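Local structure of alpha-L-arabinosidase (Xanthomonas axonopodis pv. citri, 6D25) at residues W274-S279 with G326-P331; L340-S345 with N376-M381. The protein is a GH51 arabinofuranosidase that probably removes L-arabinofuranose side groups from arabinoxylans, coping with internally di-substituted xylose units. All blocks are in the same frame, centred on the assembly; numbering follows the deposited sequence.

Interaction 1: residues W274-S279 with G326-P331; sequences WPPRAS and GTWYAP
Pro276 lies over one face of the Trp328 indole, and these two residues have the most surface buried in the contact between 274-279 and 326-331. CG of the proline sits 3.5 Å from the centroid of the five-membered ring of Trp328 and 20° off its normal, a CH-pi contact made by the flank of the pyrrolidine, with CB beyond the rim near CD1. The same face of Trp328 also receives Trp274, further out over the benzo part. Here the meeting is T-shaped: the CZ3-CH2 edge of Trp274 points at the six-membered ring of Trp328, the two centroids 5.1 Å apart and the planes at 85°. Trp274 reaches it with CG anti to its backbone N (chi1 -170°). A cis peptide bond precedes Pro275, and Pro275 CB and Pro276 CD lie against one face of the Trp274 ring.

Beyond the rings the backbones take over. Ala330 N gives a hydrogen bond of 2.8 Å to Ala278 O, and Ala330 CB packs 3.7 Å from Arg277 C. A water links the two segments a second time, accepting from Ala278 N and lying 2.9 Å from Trp328 O.

These are the loops that follow neighbouring parallel strands 262-269 and 319-325 of the (beta/alpha)8 barrel, at the C-terminal ends of the strands where GH51 enzymes carry their active site. Tyr268, from the first of these strands, makes an edge-to-face pair with Trp328, while Tyr329 OH bonds Asp348 at the start of helix 346-361.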
ATOM      1  N   TRP A 274      15.959  -7.439  26.689  1.00 26.94           N
ATOM      2  CA  TRP A 274      16.466  -6.909  25.435  1.00 27.89           C
ATOM      3  C   TRP A 274      17.402  -5.741  25.728  1.00 27.82           C
ATOM      4  O   TRP A 274      17.085  -4.980  26.585  1.00 29.41           O
ATOM      5  CB  TRP A 274      15.288  -6.454  24.544  1.00 29.11           C
ATOM      6  CG  TRP A 274      15.771  -6.128  23.170  1.00 29.30           C
ATOM      7  CD1 TRP A 274      16.232  -4.932  22.715  1.00 29.78           C
ATOM      8  CD2 TRP A 274      15.975  -7.079  22.112  1.00 28.89           C
ATOM      9  NE1 TRP A 274      16.651  -5.057  21.426  1.00 29.35           N
ATOM     10  CE2 TRP A 274      16.531  -6.367  21.031  1.00 29.94           C
ATOM     11  CE3 TRP A 274      15.741  -8.445  21.981  1.00 28.82           C
ATOM     12  CZ2 TRP A 274      16.809  -6.978  19.806  1.00 29.43           C
ATOM     13  CZ3 TRP A 274      16.036  -9.051  20.781  1.00 29.23           C
ATOM     14  CH2 TRP A 274      16.559  -8.324  19.710  1.00 29.17           C
ATOM     15  N   PRO A 275      18.516  -5.571  25.030  1.00 27.58           N
ATOM     16  CA  PRO A 275      19.038  -6.503  24.007  1.00 26.54           C
ATOM     17  C   PRO A 275      19.734  -7.732  24.630  1.00 25.29           C
ATOM     18  O   PRO A 275      20.232  -7.659  25.747  1.00 24.07           O
ATOM     19  CB  PRO A 275      20.079  -5.667  23.253  1.00 27.32           C
ATOM     20  CG  PRO A 275      20.595  -4.684  24.287  1.00 28.17           C
ATOM     21  CD  PRO A 275      19.418  -4.421  25.206  1.00 27.97           C
ATOM     22  N   PRO A 276      19.792  -8.849  23.886  1.00 24.25           N
ATOM     23  CA  PRO A 276      20.252 -10.128  24.465  1.00 24.11           C
ATOM     24  C   PRO A 276      21.739 -10.101  24.833  1.00 25.28           C
ATOM     25  O   PRO A 276      22.576  -9.965  23.966  1.00 26.04           O
ATOM     26  CB  PRO A 276      19.984 -11.188  23.400  1.00 24.25           C
ATOM     27  CG  PRO A 276      18.989 -10.533  22.492  1.00 24.23           C
ATOM     28  CD  PRO A 276      19.375  -9.063  22.494  1.00 24.30           C
ATOM     29  N   ARG A 277      22.050 -10.204  26.114  1.00 25.03           N
ATOM     30  CA  ARG A 277      23.444 -10.116  26.551  1.00 27.27           C
ATOM     31  C   ARG A 277      23.843 -11.297  27.447  1.00 24.42           C
ATOM     32  O   ARG A 277      24.968 -11.315  27.900  1.00 24.73           O
ATOM     33  CB  ARG A 277      23.688  -8.794  27.295  1.00 30.95           C
ATOM     34  CG  ARG A 277      23.590  -7.567  26.404  1.00 36.48           C
ATOM     35  CD  ARG A 277      23.980  -6.304  27.182  1.00 45.07           C
ATOM     36  NE  ARG A 277      23.657  -5.039  26.499  1.00 51.49           N
ATOM     37  CZ  ARG A 277      24.355  -4.509  25.479  1.00 55.43           C
ATOM     38  NH1 ARG A 277      25.383  -5.164  24.962  1.00 57.97           N
ATOM     39  NH2 ARG A 277      23.983  -3.352  24.953  1.00 55.58           N
ATOM     40  N   ALA A 278      22.966 -12.246  27.713  1.00 21.69           N
ATOM     41  CA  ALA A 278      23.291 -13.343  28.634  1.00 21.62           C
ATOM     42  C   ALA A 278      24.149 -14.406  27.937  1.00 20.76           C
ATOM     43  O   ALA A 278      23.920 -14.716  26.745  1.00 20.70           O
ATOM     44  CB  ALA A 278      22.012 -13.943  29.177  1.00 21.90           C
ATOM     45  N   SER A 279      25.111 -14.975  28.664  1.00 19.96           N
ATOM     46  CA  SER A 279      25.972 -16.036  28.074  1.00 20.00           C
ATOM     47  C   SER A 279      25.153 -17.306  27.825  1.00 19.39           C
ATOM     48  O   SER A 279      24.390 -17.723  28.690  1.00 19.81           O
ATOM     49  CB  SER A 279      27.161 -16.342  28.934  1.00 20.51           C
ATOM     50  OG  SER A 279      27.885 -17.442  28.448  1.00 20.05           O
ATOM     51  N   GLY A 326      11.657 -19.629  21.938  1.00 14.61           N
ATOM     52  CA  GLY A 326      12.984 -20.134  22.289  1.00 14.98           C
ATOM     53  C   GLY A 326      13.875 -19.084  22.907  1.00 15.25           C
ATOM     54  O   GLY A 326      13.477 -17.949  23.104  1.00 15.23           O
ATOM     55  N   THR A 327      15.098 -19.496  23.241  1.00 16.02           N
ATOM     56  CA  THR A 327      16.028 -18.646  23.934  1.00 16.48           C
ATOM     57  C   THR A 327      16.785 -17.758  22.948  1.00 16.50           C
ATOM     58  O   THR A 327      17.100 -18.147  21.851  1.00 15.91           O
ATOM     59  CB  THR A 327      17.006 -19.475  24.775  1.00 17.00           C
ATOM     60  OG1 THR A 327      17.656 -20.453  23.952  1.00 16.71           O
ATOM     61  CG2 THR A 327      16.295 -20.153  25.916  1.00 16.62           C
ATOM     62  N   TRP A 328      17.121 -16.571  23.434  1.00 16.44           N
ATOM     63  CA  TRP A 328      17.973 -15.631  22.711  1.00 16.80           C
ATOM     64  C   TRP A 328      19.032 -15.098  23.679  1.00 17.10           C
ATOM     65  O   TRP A 328      18.698 -14.407  24.635  1.00 16.99           O
ATOM     66  CB  TRP A 328      17.120 -14.507  22.115  1.00 17.00           C
ATOM     67  CG  TRP A 328      17.777 -13.712  21.028  1.00 17.25           C
ATOM     68  CD1 TRP A 328      19.105 -13.414  20.886  1.00 16.98           C
ATOM     69  CD2 TRP A 328      17.102 -13.054  19.940  1.00 16.97           C
ATOM     70  NE1 TRP A 328      19.304 -12.648  19.775  1.00 17.08           N
ATOM     71  CE2 TRP A 328      18.093 -12.398  19.172  1.00 17.48           C
ATOM     72  CE3 TRP A 328      15.770 -12.952  19.547  1.00 17.46           C
ATOM     73  CZ2 TRP A 328      17.788 -11.648  18.038  1.00 17.08           C
ATOM     74  CZ3 TRP A 328      15.466 -12.239  18.401  1.00 17.63           C
ATOM     75  CH2 TRP A 328      16.469 -11.602  17.658  1.00 17.91           C
ATOM     76  N   TYR A 329      20.292 -15.449  23.392  1.00 17.34           N
ATOM     77  CA  TYR A 329      21.450 -15.110  24.211  1.00 18.16           C
ATOM     78  C   TYR A 329      22.359 -14.094  23.492  1.00 18.16           C
ATOM     79  O   TYR A 329      22.135 -13.770  22.355  1.00 17.25           O
ATOM     80  CB  TYR A 329      22.257 -16.385  24.505  1.00 18.46           C
ATOM     81  CG  TYR A 329      21.495 -17.471  25.234  1.00 18.69           C
ATOM     82  CD1 TYR A 329      20.925 -17.225  26.483  1.00 19.75           C
ATOM     83  CD2 TYR A 329      21.392 -18.750  24.718  1.00 18.43           C
ATOM     84  CE1 TYR A 329      20.237 -18.219  27.169  1.00 20.24           C
ATOM     85  CE2 TYR A 329      20.735 -19.761  25.405  1.00 18.42           C
ATOM     86  CZ  TYR A 329      20.143 -19.493  26.632  1.00 19.22           C
ATOM     87  OH  TYR A 329      19.495 -20.482  27.336  1.00 19.81           O
ATOM     88  N   ALA A 330      23.413 -13.652  24.169  1.00 18.73           N
ATOM     89  CA  ALA A 330      24.512 -12.961  23.506  1.00 20.26           C
ATOM     90  C   ALA A 330      25.074 -13.878  22.414  1.00 21.03           C
ATOM     91  O   ALA A 330      25.130 -15.105  22.581  1.00 22.10           O
ATOM     92  CB  ALA A 330      25.612 -12.581  24.484  1.00 20.83           C
ATOM     93  N   PRO A 331      25.552 -13.289  21.338  1.00 21.56           N
ATOM     94  CA  PRO A 331      26.282 -14.081  20.335  1.00 22.10           C
ATOM     95  C   PRO A 331      27.583 -14.647  20.929  1.00 22.64           C
ATOM     96  O   PRO A 331      28.180 -14.021  21.808  1.00 22.23           O
ATOM     97  CB  PRO A 331      26.580 -13.071  19.223  1.00 22.23           C
ATOM     98  CG  PRO A 331      26.687 -11.745  19.963  1.00 23.28           C
ATOM     99  CD  PRO A 331      25.677 -11.831  21.088  1.00 21.99           C
TER
HETATM  100  O   HOH W   1      19.951 -12.956  26.781  1.00 16.96           O

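Interaction 2: residues L340-S345 with N376-M381; sequences LQQQNS and NVLQAM
Leu340 and Leu378 run side by side, pointing the same way, and supply the apolar part of this contact. Leu340 CD1 touches Leu378 CG at 3.8 Å and reaches Leu378 CD1 as well. Leu378 has CG anti to its carbonyl carbon (chi1 -72°), which brings the branch back to Leu340 although its CB starts off away from 340-345. Val377 CG1 adds a looser touch on Leu340 CB.

The direct hydrogen bond between the segments joins their backbones: Leu378 N to Leu340 O, 3.0 Å long and nearly straight, with 165° at the hydrogen.

The amides mostly pack here and bond to others. Gln342 stretches across Leu378, placing NE2 3.3 Å from Leu378 C, while its OE1 and NE2 bond Tyr329 N and Thr327 O. Asn344 ND2 lies 2.9 Å from Ala380 O, but at too poor an angle for a hydrogen bond; its OD1 is taken by Thr394 OG1, and Thr392 OG1 bonds that Ala380 carbonyl.

Water does the rest of the polar joining. One molecule accepts from Gln341 NE2 and donates to Asn376 O. A second takes the Gln342 N-H and lies 3.0 Å from Leu378 O; a third lies between Gln342 O and Leu378 O, the latter 2.9 Å away, with a weak bond from Asn344 ND2.

Chemically, then, this is a largely buried, uncharged junction. One direct backbone bond and several waters join the segments, and the side-chain amides of Gln342 and Asn344 bond outside them. The two leucines form its apolar end, and a glycerol, probably from the crystallisation liquor, lies about 4 Å from the Leu378 side chain.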
ATOM      1  N   LEU A 340      23.483 -14.591  14.904  1.00 17.43           N
ATOM      2  CA  LEU A 340      22.758 -15.150  16.050  1.00 17.35           C
ATOM      3  C   LEU A 340      23.265 -16.554  16.420  1.00 17.35           C
ATOM      4  O   LEU A 340      22.457 -17.436  16.675  1.00 17.00           O
ATOM      5  CB  LEU A 340      21.272 -15.173  15.741  1.00 17.10           C
ATOM      6  CG  LEU A 340      20.633 -13.834  15.398  1.00 17.42           C
ATOM      7  CD1 LEU A 340      19.121 -13.991  15.334  1.00 17.40           C
ATOM      8  CD2 LEU A 340      21.029 -12.705  16.359  1.00 18.49           C
ATOM      9  N   GLN A 341      24.577 -16.731  16.529  1.00 17.75           N
ATOM     10  CA  GLN A 341      25.137 -18.016  16.877  1.00 18.05           C
ATOM     11  C   GLN A 341      25.331 -18.074  18.386  1.00 18.71           C
ATOM     12  O   GLN A 341      26.003 -17.234  18.964  1.00 18.62           O
ATOM     13  CB  GLN A 341      26.450 -18.261  16.133  1.00 19.45           C
ATOM     14  CG  GLN A 341      26.249 -18.227  14.629  1.00 19.78           C
ATOM     15  CD  GLN A 341      27.503 -18.446  13.820  1.00 21.82           C
ATOM     16  OE1 GLN A 341      28.634 -18.320  14.332  1.00 23.62           O
ATOM     17  NE2 GLN A 341      27.288 -18.758  12.538  1.00 20.40           N
ATOM     18  N   GLN A 342      24.694 -19.061  19.013  1.00 17.85           N
ATOM     19  CA  GLN A 342      24.774 -19.243  20.448  1.00 18.38           C
ATOM     20  C   GLN A 342      24.878 -20.755  20.712  1.00 17.90           C
ATOM     21  O   GLN A 342      24.441 -21.562  19.883  1.00 18.09           O
ATOM     22  CB  GLN A 342      23.564 -18.612  21.139  1.00 17.84           C
ATOM     23  CG  GLN A 342      22.226 -19.205  20.712  1.00 17.43           C
ATOM     24  CD  GLN A 342      20.994 -18.446  21.184  1.00 17.40           C
ATOM     25  OE1 GLN A 342      20.992 -17.213  21.192  1.00 17.64           O
ATOM     26  NE2 GLN A 342      19.945 -19.165  21.546  1.00 15.96           N
ATOM     27  N   GLN A 343      25.421 -21.119  21.865  1.00 17.98           N
ATOM     28  CA  GLN A 343      25.443 -22.509  22.265  1.00 17.77           C
ATOM     29  C   GLN A 343      24.077 -22.873  22.862  1.00 17.55           C
ATOM     30  O   GLN A 343      23.126 -22.049  22.995  1.00 17.67           O
ATOM     31  CB  GLN A 343      26.625 -22.817  23.215  1.00 18.53           C
ATOM     32  CG  GLN A 343      27.806 -23.510  22.540  1.00 18.76           C
ATOM     33  CD  GLN A 343      27.492 -24.922  22.090  1.00 18.40           C
ATOM     34  OE1 GLN A 343      26.398 -25.422  22.343  1.00 17.87           O
ATOM     35  NE2 GLN A 343      28.432 -25.579  21.406  1.00 18.11           N
ATOM     36  N   ASN A 344      23.948 -24.165  23.111  1.00 17.30           N
ATOM     37  CA  ASN A 344      22.688 -24.823  23.422  1.00 16.25           C
ATOM     38  C   ASN A 344      22.994 -25.830  24.532  1.00 16.30           C
ATOM     39  O   ASN A 344      23.709 -26.816  24.282  1.00 16.34           O
ATOM     40  CB  ASN A 344      22.165 -25.452  22.134  1.00 15.70           C
ATOM     41  CG  ASN A 344      20.697 -25.793  22.139  1.00 15.37           C
ATOM     42  OD1 ASN A 344      20.240 -26.609  22.986  1.00 15.47           O
ATOM     43  ND2 ASN A 344      19.996 -25.277  21.144  1.00 14.50           N
ATOM     44  N   SER A 345      22.554 -25.504  25.761  1.00 16.84           N
ATOM     45  CA  SER A 345      22.965 -26.225  26.939  1.00 17.20           C
ATOM     46  C   SER A 345      21.787 -27.003  27.526  1.00 16.74           C
ATOM     47  O   SER A 345      20.664 -26.958  27.025  1.00 15.96           O
ATOM     48  CB  SER A 345      23.528 -25.260  27.973  1.00 18.25           C
ATOM     49  OG  SER A 345      22.471 -24.533  28.581  1.00 18.76           O
ATOM     50  N   ASN A 376      22.063 -23.801  13.329  1.00 15.82           N
ATOM     51  CA  ASN A 376      23.125 -22.768  13.455  1.00 15.98           C
ATOM     52  C   ASN A 376      22.617 -21.412  13.974  1.00 16.17           C
ATOM     53  O   ASN A 376      23.435 -20.481  14.043  1.00 16.46           O
ATOM     54  CB  ASN A 376      23.855 -22.564  12.127  1.00 16.23           C
ATOM     55  CG  ASN A 376      24.773 -23.722  11.812  1.00 16.34           C
ATOM     56  OD1 ASN A 376      25.290 -24.341  12.759  1.00 16.78           O
ATOM     57  ND2 ASN A 376      24.990 -23.989  10.529  1.00 15.49           N
ATOM     58  N   VAL A 377      21.335 -21.263  14.290  1.00 15.66           N
ATOM     59  CA  VAL A 377      20.753 -19.933  14.576  1.00 15.18           C
ATOM     60  C   VAL A 377      19.856 -20.075  15.810  1.00 14.90           C
ATOM     61  O   VAL A 377      18.996 -20.977  15.872  1.00 14.81           O
ATOM     62  CB  VAL A 377      19.923 -19.443  13.378  1.00 15.33           C
ATOM     63  CG1 VAL A 377      19.124 -18.202  13.705  1.00 15.22           C
ATOM     64  CG2 VAL A 377      20.809 -19.206  12.159  1.00 15.84           C
ATOM     65  N   LEU A 378      20.064 -19.173  16.759  1.00 14.47           N
ATOM     66  CA  LEU A 378      19.294 -19.123  17.996  1.00 14.48           C
ATOM     67  C   LEU A 378      19.237 -20.517  18.642  1.00 14.22           C
ATOM     68  O   LEU A 378      20.284 -21.094  18.764  1.00 14.01           O
ATOM     69  CB  LEU A 378      17.931 -18.479  17.710  1.00 14.35           C
ATOM     70  CG  LEU A 378      17.998 -16.971  17.445  1.00 14.80           C
ATOM     71  CD1 LEU A 378      16.665 -16.426  16.977  1.00 14.93           C
ATOM     72  CD2 LEU A 378      18.468 -16.201  18.666  1.00 15.51           C
ATOM     73  N   GLN A 379      18.069 -21.018  19.065  1.00 14.40           N
ATOM     74  CA  GLN A 379      17.989 -22.253  19.878  1.00 15.33           C
ATOM     75  C   GLN A 379      17.924 -23.458  18.938  1.00 16.67           C
ATOM     76  O   GLN A 379      16.893 -24.143  18.869  1.00 17.91           O
ATOM     77  CB  GLN A 379      16.794 -22.234  20.833  1.00 15.36           C
ATOM     78  CG  GLN A 379      16.868 -23.367  21.855  1.00 16.03           C
ATOM     79  CD  GLN A 379      15.782 -23.358  22.913  1.00 16.29           C
ATOM     80  OE1 GLN A 379      15.102 -22.339  23.111  1.00 16.71           O
ATOM     81  NE2 GLN A 379      15.638 -24.474  23.618  1.00 15.24           N
ATOM     82  N   ALA A 380      19.038 -23.737  18.252  1.00 16.46           N
ATOM     83  CA  ALA A 380      19.042 -24.630  17.115  1.00 16.08           C
ATOM     84  C   ALA A 380      18.910 -26.112  17.487  1.00 16.66           C
ATOM     85  O   ALA A 380      19.261 -26.544  18.596  1.00 16.99           O
ATOM     86  CB  ALA A 380      20.315 -24.411  16.355  1.00 16.21           C
ATOM     87  N   MET A 381      18.424 -26.910  16.513  1.00 15.66           N
ATOM     88  CA  MET A 381      18.460 -28.356  16.628  1.00 16.32           C
ATOM     89  C   MET A 381      19.885 -28.877  16.425  1.00 15.92           C
ATOM     90  O   MET A 381      20.300 -29.872  17.022  1.00 15.73           O
ATOM     91  CB  MET A 381      17.587 -29.037  15.564  1.00 17.13           C
ATOM     92  CG  MET A 381      16.125 -28.720  15.594  1.00 17.90           C
ATOM     93  SD  MET A 381      15.341 -28.917  17.231  1.00 19.31           S
ATOM     94  CE  MET A 381      15.378 -27.246  17.798  1.00 18.57           C
TER
HETATM   95  O   HOH W   2      24.213 -18.523  12.061  1.00 12.93           O
HETATM   96  O   HOH W   3      22.890 -20.728  17.356  1.00 18.80           O
HETATM   97  O   HOH W   4      22.076 -23.084  19.776  1.00 20.20           O

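Overall arrangement
Interactions 1 and 2 follow each other along the chain, with centres about 10 Å apart on the same side of its centre. They share the long loop from strand 319-325 to helix 346-361: 326-331 leaves the strand and leans on the loop after strand 262-269, while 340-345 returns toward the helix and meets the loop after strand 366-371. Loops of three consecutive barrel strands are thereby joined. The contacts also touch directly, through a probable hydrogen bond from Thr327 N to Gln379 OE1 and through Leu378 packed against Trp328. Glycerol, probably from the crystallisation liquor, lies near Trp328 and near Leu378 and may mark a pocket, consistent with carbohydrate binding at this end of the barrel.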